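PDB 6T1B: purine nucleoside phosphorylase YlmD from Geobacillus stearothermophilus, which catalyses the zinc-dependent phosphorolysis of adenosine, inosine and S-methyl-5'-thioadenosine to free bases and ribose 1-phosphates, and also deaminates adenosine. Local coordinates for residues A[17-22]-A[236-241]; A[127-132]-A[225-230]; A[197-200]-A[205-208]. All blocks are in the same frame, centred on the assembly; numbering follows the deposited sequence.

Contact 1 (A[17-22]-A[236-241])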
# COMPACT_ATOMS: atom_id res chain seq x y z
N GLY A 17 -0.10 -13.76 -2.15
CA GLY A 17 -0.34 -15.06 -2.75
C GLY A 17 -1.57 -15.15 -3.62
O GLY A 17 -1.90 -16.26 -4.06
N ALA A 18 -2.26 -14.05 -3.87
CA ALA A 18 -3.40 -14.10 -4.78
C ALA A 18 -2.92 -14.54 -6.16
O ALA A 18 -1.91 -14.02 -6.66
CB ALA A 18 -4.04 -12.71 -4.84
N PRO A 19 -3.61 -15.48 -6.81
CA PRO A 19 -3.09 -16.08 -8.06
C PRO A 19 -2.73 -15.06 -9.12
O PRO A 19 -1.71 -15.22 -9.80
CB PRO A 19 -4.25 -16.98 -8.52
CG PRO A 19 -4.93 -17.36 -7.27
CD PRO A 19 -4.82 -16.19 -6.34
N PRO A 20 -3.52 -13.99 -9.31
CA PRO A 20 -3.18 -13.02 -10.37
C PRO A 20 -1.84 -12.31 -10.15
O PRO A 20 -1.33 -11.71 -11.10
CB PRO A 20 -4.35 -12.03 -10.36
CG PRO A 20 -5.45 -12.73 -9.65
CD PRO A 20 -4.80 -13.64 -8.65
N PHE A 21 -1.27 -12.36 -8.95
CA PHE A 21 -0.00 -11.70 -8.66
C PHE A 21 1.18 -12.66 -8.77
O PHE A 21 2.31 -12.29 -8.45
CB PHE A 21 -0.09 -11.02 -7.28
CG PHE A 21 -1.02 -9.84 -7.25
CD1 PHE A 21 -2.37 -9.99 -7.04
CD2 PHE A 21 -0.52 -8.56 -7.42
CE1 PHE A 21 -3.22 -8.90 -7.03
CE2 PHE A 21 -1.36 -7.48 -7.40
CZ PHE A 21 -2.70 -7.65 -7.20
N ALA A 22 0.93 -13.88 -9.24
CA ALA A 22 1.99 -14.88 -9.29
C ALA A 22 3.12 -14.48 -10.23
O ALA A 22 4.26 -14.94 -10.04
CB ALA A 22 1.40 -16.23 -9.73
N HIS A 236 -12.08 -10.33 -8.71
CA HIS A 236 -10.72 -9.90 -8.96
C HIS A 236 -10.10 -9.15 -7.78
O HIS A 236 -8.95 -8.71 -7.90
CB HIS A 236 -10.66 -8.98 -10.18
CG HIS A 236 -10.90 -9.67 -11.49
ND1 HIS A 236 -10.41 -9.15 -12.66
CD2 HIS A 236 -11.55 -10.82 -11.81
CE1 HIS A 236 -10.76 -9.94 -13.67
NE2 HIS A 236 -11.44 -10.97 -13.18
N ILE A 237 -10.86 -8.94 -6.70
CA ILE A 237 -10.42 -8.14 -5.56
C ILE A 237 -10.22 -9.06 -4.37
O ILE A 237 -11.19 -9.68 -3.89
CB ILE A 237 -11.42 -7.04 -5.20
CG1 ILE A 237 -11.65 -6.10 -6.39
CG2 ILE A 237 -10.92 -6.24 -3.99
CD1 ILE A 237 -12.87 -5.20 -6.22
N TYR A 238 -8.99 -9.13 -3.89
CA TYR A 238 -8.60 -9.98 -2.77
C TYR A 238 -8.29 -9.07 -1.60
O TYR A 238 -7.59 -8.07 -1.77
CB TYR A 238 -7.34 -10.75 -3.13
CG TYR A 238 -7.50 -11.70 -4.31
CD1 TYR A 238 -7.52 -11.22 -5.61
CD2 TYR A 238 -7.63 -13.07 -4.12
CE1 TYR A 238 -7.67 -12.08 -6.70
CE2 TYR A 238 -7.78 -13.94 -5.19
CZ TYR A 238 -7.79 -13.43 -6.48
OH TYR A 238 -7.94 -14.30 -7.55
N VAL A 239 -8.80 -9.40 -0.42
CA VAL A 239 -8.66 -8.51 0.74
C VAL A 239 -8.00 -9.29 1.88
O VAL A 239 -8.53 -10.31 2.33
CB VAL A 239 -10.02 -7.96 1.20
CG1 VAL A 239 -9.86 -7.00 2.35
CG2 VAL A 239 -10.73 -7.27 0.04
N SER A 240 -6.86 -8.81 2.35
CA SER A 240 -6.25 -9.37 3.55
C SER A 240 -7.10 -9.07 4.78
O SER A 240 -7.62 -7.96 4.93
CB SER A 240 -4.87 -8.74 3.76
OG SER A 240 -4.23 -9.25 4.92
N GLU A 241 -7.20 -10.05 5.68
CA GLU A 241 -7.88 -9.85 6.95
C GLU A 241 -6.94 -9.36 8.05
O GLU A 241 -7.38 -9.14 9.18
CB GLU A 241 -8.55 -11.14 7.42
CG GLU A 241 -9.36 -11.90 6.37
CD GLU A 241 -10.76 -11.38 6.19
OE1 GLU A 241 -11.60 -12.11 5.63
OE2 GLU A 241 -11.02 -10.23 6.60

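Contact 2 (A[127-132]-A[225-230])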
# COMPACT_ATOMS: atom_id res chain seq x y z
N VAL A 127 -4.05 1.84 4.07
CA VAL A 127 -4.32 0.70 3.20
C VAL A 127 -3.36 0.63 2.03
O VAL A 127 -3.29 1.57 1.22
CB VAL A 127 -5.77 0.73 2.68
CG1 VAL A 127 -6.04 -0.50 1.83
CG2 VAL A 127 -6.74 0.84 3.83
N PRO A 128 -2.59 -0.47 1.89
CA PRO A 128 -1.80 -0.67 0.66
C PRO A 128 -2.67 -1.36 -0.38
O PRO A 128 -3.23 -2.44 -0.13
CB PRO A 128 -0.64 -1.56 1.13
CG PRO A 128 -1.18 -2.34 2.29
CD PRO A 128 -2.39 -1.57 2.85
N ILE A 129 -2.80 -0.74 -1.55
CA ILE A 129 -3.64 -1.28 -2.61
C ILE A 129 -2.72 -1.66 -3.77
O ILE A 129 -2.08 -0.79 -4.37
CB ILE A 129 -4.73 -0.29 -3.05
CG1 ILE A 129 -5.52 0.28 -1.88
CG2 ILE A 129 -5.68 -1.03 -3.99
CD1 ILE A 129 -6.51 1.33 -2.30
N TYR A 130 -2.63 -2.96 -4.05
CA TYR A 130 -1.80 -3.49 -5.11
C TYR A 130 -2.66 -3.78 -6.33
O TYR A 130 -3.73 -4.39 -6.21
CB TYR A 130 -1.17 -4.82 -4.67
CG TYR A 130 -0.33 -4.82 -3.39
CD1 TYR A 130 -0.94 -4.72 -2.14
CD2 TYR A 130 1.05 -5.00 -3.43
CE1 TYR A 130 -0.18 -4.75 -0.97
CE2 TYR A 130 1.80 -5.04 -2.29
CZ TYR A 130 1.18 -4.90 -1.05
OH TYR A 130 1.91 -4.98 0.13
N PHE A 131 -2.17 -3.39 -7.52
CA PHE A 131 -2.90 -3.56 -8.76
C PHE A 131 -2.04 -4.35 -9.75
O PHE A 131 -0.82 -4.13 -9.83
CB PHE A 131 -3.18 -2.20 -9.40
CG PHE A 131 -4.03 -1.27 -8.60
CD1 PHE A 131 -3.52 -0.53 -7.55
CD2 PHE A 131 -5.35 -1.07 -8.94
CE1 PHE A 131 -4.33 0.36 -6.88
CE2 PHE A 131 -6.16 -0.19 -8.26
CZ PHE A 131 -5.64 0.52 -7.23
N VAL A 132 -2.67 -5.21 -10.53
CA VAL A 132 -1.97 -5.89 -11.60
C VAL A 132 -2.94 -6.08 -12.74
O VAL A 132 -4.12 -6.38 -12.55
CB VAL A 132 -1.36 -7.23 -11.12
CG1 VAL A 132 -2.41 -8.23 -10.71
CG2 VAL A 132 -0.41 -7.79 -12.18
N LEU A 225 -15.20 -1.07 -2.06
CA LEU A 225 -16.44 -0.56 -2.64
C LEU A 225 -16.16 0.43 -3.76
O LEU A 225 -16.83 0.44 -4.79
CB LEU A 225 -17.30 0.07 -1.55
CG LEU A 225 -17.86 -0.90 -0.51
CD1 LEU A 225 -18.44 -0.13 0.67
CD2 LEU A 225 -18.91 -1.79 -1.10
N GLN A 226 -15.13 1.27 -3.57
CA GLN A 226 -14.76 2.21 -4.63
C GLN A 226 -14.27 1.46 -5.87
O GLN A 226 -14.60 1.85 -6.99
CB GLN A 226 -13.68 3.17 -4.15
CG GLN A 226 -14.21 4.27 -3.24
CD GLN A 226 -13.13 5.26 -2.84
OE1 GLN A 226 -12.05 5.28 -3.42
NE2 GLN A 226 -13.44 6.12 -1.88
N LEU A 227 -13.44 0.43 -5.68
CA LEU A 227 -12.93 -0.32 -6.82
C LEU A 227 -14.05 -1.00 -7.58
O LEU A 227 -14.04 -1.02 -8.81
CB LEU A 227 -11.92 -1.37 -6.36
CG LEU A 227 -10.62 -0.76 -5.86
CD1 LEU A 227 -9.86 -1.76 -5.00
CD2 LEU A 227 -9.72 -0.30 -7.00
N LEU A 228 -15.00 -1.58 -6.85
CA LEU A 228 -16.17 -2.17 -7.50
C LEU A 228 -16.90 -1.13 -8.33
O LEU A 228 -17.26 -1.38 -9.48
CB LEU A 228 -17.09 -2.77 -6.44
CG LEU A 228 -16.57 -4.02 -5.75
CD1 LEU A 228 -17.32 -4.29 -4.45
CD2 LEU A 228 -16.67 -5.21 -6.70
N ALA A 229 -17.10 0.06 -7.76
CA ALA A 229 -17.81 1.11 -8.48
C ALA A 229 -17.04 1.57 -9.71
O ALA A 229 -17.65 1.98 -10.71
CB ALA A 229 -18.05 2.30 -7.55
N ALA A 230 -15.71 1.49 -9.68
CA ALA A 230 -14.89 1.85 -10.84
C ALA A 230 -14.83 0.76 -11.90
O ALA A 230 -14.25 0.98 -12.96
CB ALA A 230 -13.47 2.20 -10.38

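Contact 3 (A[197-200]-A[205-208])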
# COMPACT_ATOMS: atom_id res chain seq x y z
N PRO A 197 -19.38 10.83 0.05
CA PRO A 197 -19.57 11.18 -1.37
C PRO A 197 -18.88 10.25 -2.34
O PRO A 197 -19.19 10.30 -3.53
CB PRO A 197 -18.97 12.60 -1.47
CG PRO A 197 -18.99 13.13 -0.08
CD PRO A 197 -18.79 11.94 0.82
N THR A 198 -17.95 9.41 -1.88
CA THR A 198 -17.17 8.58 -2.78
C THR A 198 -17.80 7.21 -3.03
O THR A 198 -17.26 6.43 -3.82
CB THR A 198 -15.75 8.38 -2.22
OG1 THR A 198 -15.81 7.46 -1.12
CG2 THR A 198 -15.15 9.70 -1.75
N LEU A 199 -18.89 6.89 -2.35
CA LEU A 199 -19.52 5.59 -2.47
C LEU A 199 -20.85 5.72 -3.20
O LEU A 199 -21.49 6.77 -3.14
CB LEU A 199 -19.79 4.99 -1.08
CG LEU A 199 -18.57 4.89 -0.17
CD1 LEU A 199 -18.99 4.62 1.27
CD2 LEU A 199 -17.60 3.82 -0.64
N PRO A 200 -21.29 4.67 -3.90
CA PRO A 200 -22.56 4.76 -4.61
C PRO A 200 -23.70 5.03 -3.66
O PRO A 200 -23.68 4.59 -2.49
CB PRO A 200 -22.69 3.38 -5.27
CG PRO A 200 -21.29 2.89 -5.40
CD PRO A 200 -20.57 3.41 -4.18
N LEU A 205 -22.48 1.07 4.02
CA LEU A 205 -21.43 1.96 4.51
C LEU A 205 -20.37 1.17 5.26
O LEU A 205 -20.71 0.33 6.11
CB LEU A 205 -22.03 3.00 5.44
CG LEU A 205 -23.10 3.89 4.79
CD1 LEU A 205 -23.63 4.88 5.83
CD2 LEU A 205 -22.54 4.60 3.58
N PRO A 206 -19.11 1.43 4.98
CA PRO A 206 -18.03 0.65 5.61
C PRO A 206 -17.61 1.20 6.97
O PRO A 206 -16.41 1.31 7.28
CB PRO A 206 -16.89 0.77 4.60
CG PRO A 206 -17.10 2.13 4.01
CD PRO A 206 -18.60 2.31 3.92
N TRP A 207 -18.60 1.55 7.79
CA TRP A 207 -18.34 1.98 9.15
C TRP A 207 -19.58 1.70 9.97
O TRP A 207 -20.69 1.53 9.44
CB TRP A 207 -17.98 3.47 9.23
CG TRP A 207 -18.98 4.39 8.63
CD1 TRP A 207 -20.16 4.82 9.18
CD2 TRP A 207 -18.89 5.02 7.35
NE1 TRP A 207 -20.80 5.67 8.32
CE2 TRP A 207 -20.04 5.81 7.18
CE3 TRP A 207 -17.95 4.99 6.32
CZ2 TRP A 207 -20.27 6.55 6.04
CZ3 TRP A 207 -18.18 5.73 5.18
CH2 TRP A 207 -19.33 6.50 5.05
N ARG A 208 -19.39 1.67 11.29
CA ARG A 208 -20.45 1.44 12.27
C ARG A 208 -20.31 2.47 13.38
O ARG A 208 -19.20 2.69 13.87
CB ARG A 208 -20.31 0.03 12.85
CG ARG A 208 -21.33 -0.32 13.92
CD ARG A 208 -21.17 -1.76 14.39
NE ARG A 208 -21.37 -2.72 13.30
CZ ARG A 208 -21.71 -4.00 13.48
NH1 ARG A 208 -21.91 -4.49 14.69
NH2 ARG A 208 -21.87 -4.79 12.42

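Contact 1 (A[17-22]-A[236-241])
Tyr238, on the outermost strand 237-239 of a mixed six-stranded sheet, lays its ring against the loop 17-22, which links strands 13-16 and 25-29 of a second six-stranded sheet. The central contact is a CH-pi interaction: the methyl CB of Ala18 sits over one face of the ring, 3.6 Å from its centroid and 12° off the ring normal. Alanine suits this place because a single methyl lets the aromatic face come close. Farther along the ring, CD of Pro20 lies 3.4 Å from Tyr238 OH, and CG of Pro20 packs beside CE1; CD of Pro19 approaches CE2. The phenol is thus met by apolar carbons from root to hydroxyl. Replacing the tyrosine with an alanine is likely to leave the Ala18 methyl and the Pro20 ring without this partner and to open a gap between loop and strand.

Two features position these groups. Tyr238 CG stands anti to its own carbonyl carbon (chi1 -62°), which lays the ring along the loop, from Ala18 toward the prolines, while backbone bonds to Val174 and Ile176 fix the strand beneath it. The loop is shaped by a short 3-10 turn with prolines at its start, closed by Phe21 N bonding to Ala18 O at 2.9 Å.

Contact 2 (A[127-132]-A[225-230])
Strand 127-132, inside a mixed six-stranded sheet, and the end of helix 219-229 approach no closer than 10.2 Å between the CA atoms of Ile129 and Leu227, a separation that side chains alone bridge. This is helix-on-sheet packing in the YfiH/LACC1 family fold, and the contact is wholly buried and apolar.

Leu227 touches both strand residues, one with each methyl. Its CD2 meets the far end of the Phe131 ring obliquely, 3.8 Å from CE2 and 4.2 Å from CZ. Its CD1 lies 4.4 Å from CG2 of Ile129, a looser contact. Leucine's forked end suits this position, reaching two neighbours on the same side of the strand. Phe131 leaves the strand at an angle to the helix, and its far ring atoms then come nearer; beta-branched Ile129 points at the helix directly.

Val174 of strand 173-176 touches all three side chains, and Ala154 of helix 153-163 lies against both Ile129 and Leu227. The side chain of Ile129 is about 8 Å from that of His143, a ligand of the catalytic zinc, so this packing lies behind that site. Chi1 of -70° aims CG of Leu227 at the sheet, and chi2 of 161° spreads its two methyls.

Contact 3 (A[197-200]-A[205-208])
CD1 of Leu199 comes up against the CD corner of the Pro206 ring across a short loop connection between helix 189-195 and strand 207-211, and every contact between 197-200 and 205-208 is apolar. This approach, at 3.5 Å, is the shortest. The same methyl makes the other two as well: it lies 4.2 Å from CD2 of Leu205 and 4.1 Å from CZ3 of Trp207, reaching the indole obliquely as the two side chains run past each other in opposite directions. Leucine is long enough to carry one methyl to where the three residues converge, its CG lying beside the backbone N (chi1 -55°).

Aromatic packing within 205-208 adds to this. CB of Leu205 lies over one face of the Trp207 ring, 3.8 Å above its plane and displaced toward the rim. The first torsion of Trp207 (chi1 55°) sets CG between the backbone N and the carbonyl carbon, and so turns the indole back over the preceding residues.

Among polar groups, Trp207 N makes a weak bond to Leu205 O, while Thr198 OG1 is hydrogen-bonded to Leu195 O and weakly to Gln226 NE2 of helix 219-229.

Strand 207-211 is an outermost strand of a small antiparallel three-stranded sheet; its neighbour 214-217 carries Tyr215, whose ring meets the indole with planes at about 80°. Helix 189-195 packs on Trp207 through Val192 and Leu195, whereas helix 219-229 receives Leu199 on Leu225 and Pro206 on Glu221 and Ala222.

In the fold
From the N terminus, the loop 17-22 opens the widest closure: contact 1 joins it to strand 237-239, more than two hundred residues later, and so ties the connection between two strands of one six-stranded sheet to the edge of the other. Contact 2 is nested within that span, anchoring helix 219-229 on strand 127-133 of the sheet that ends in strand 237-239. Contact 3 is nested inside contact 2 and closes a short local loop leading into the three-stranded sheet. Neighbouring contacts touch: Phe21 packs on Val132 and Ile237 on Leu228, linking contacts 1 and 2, while CB of Ala229 against CG of Pro200 joins contacts 2 and 3. Contacts 1 and 3 do not meet.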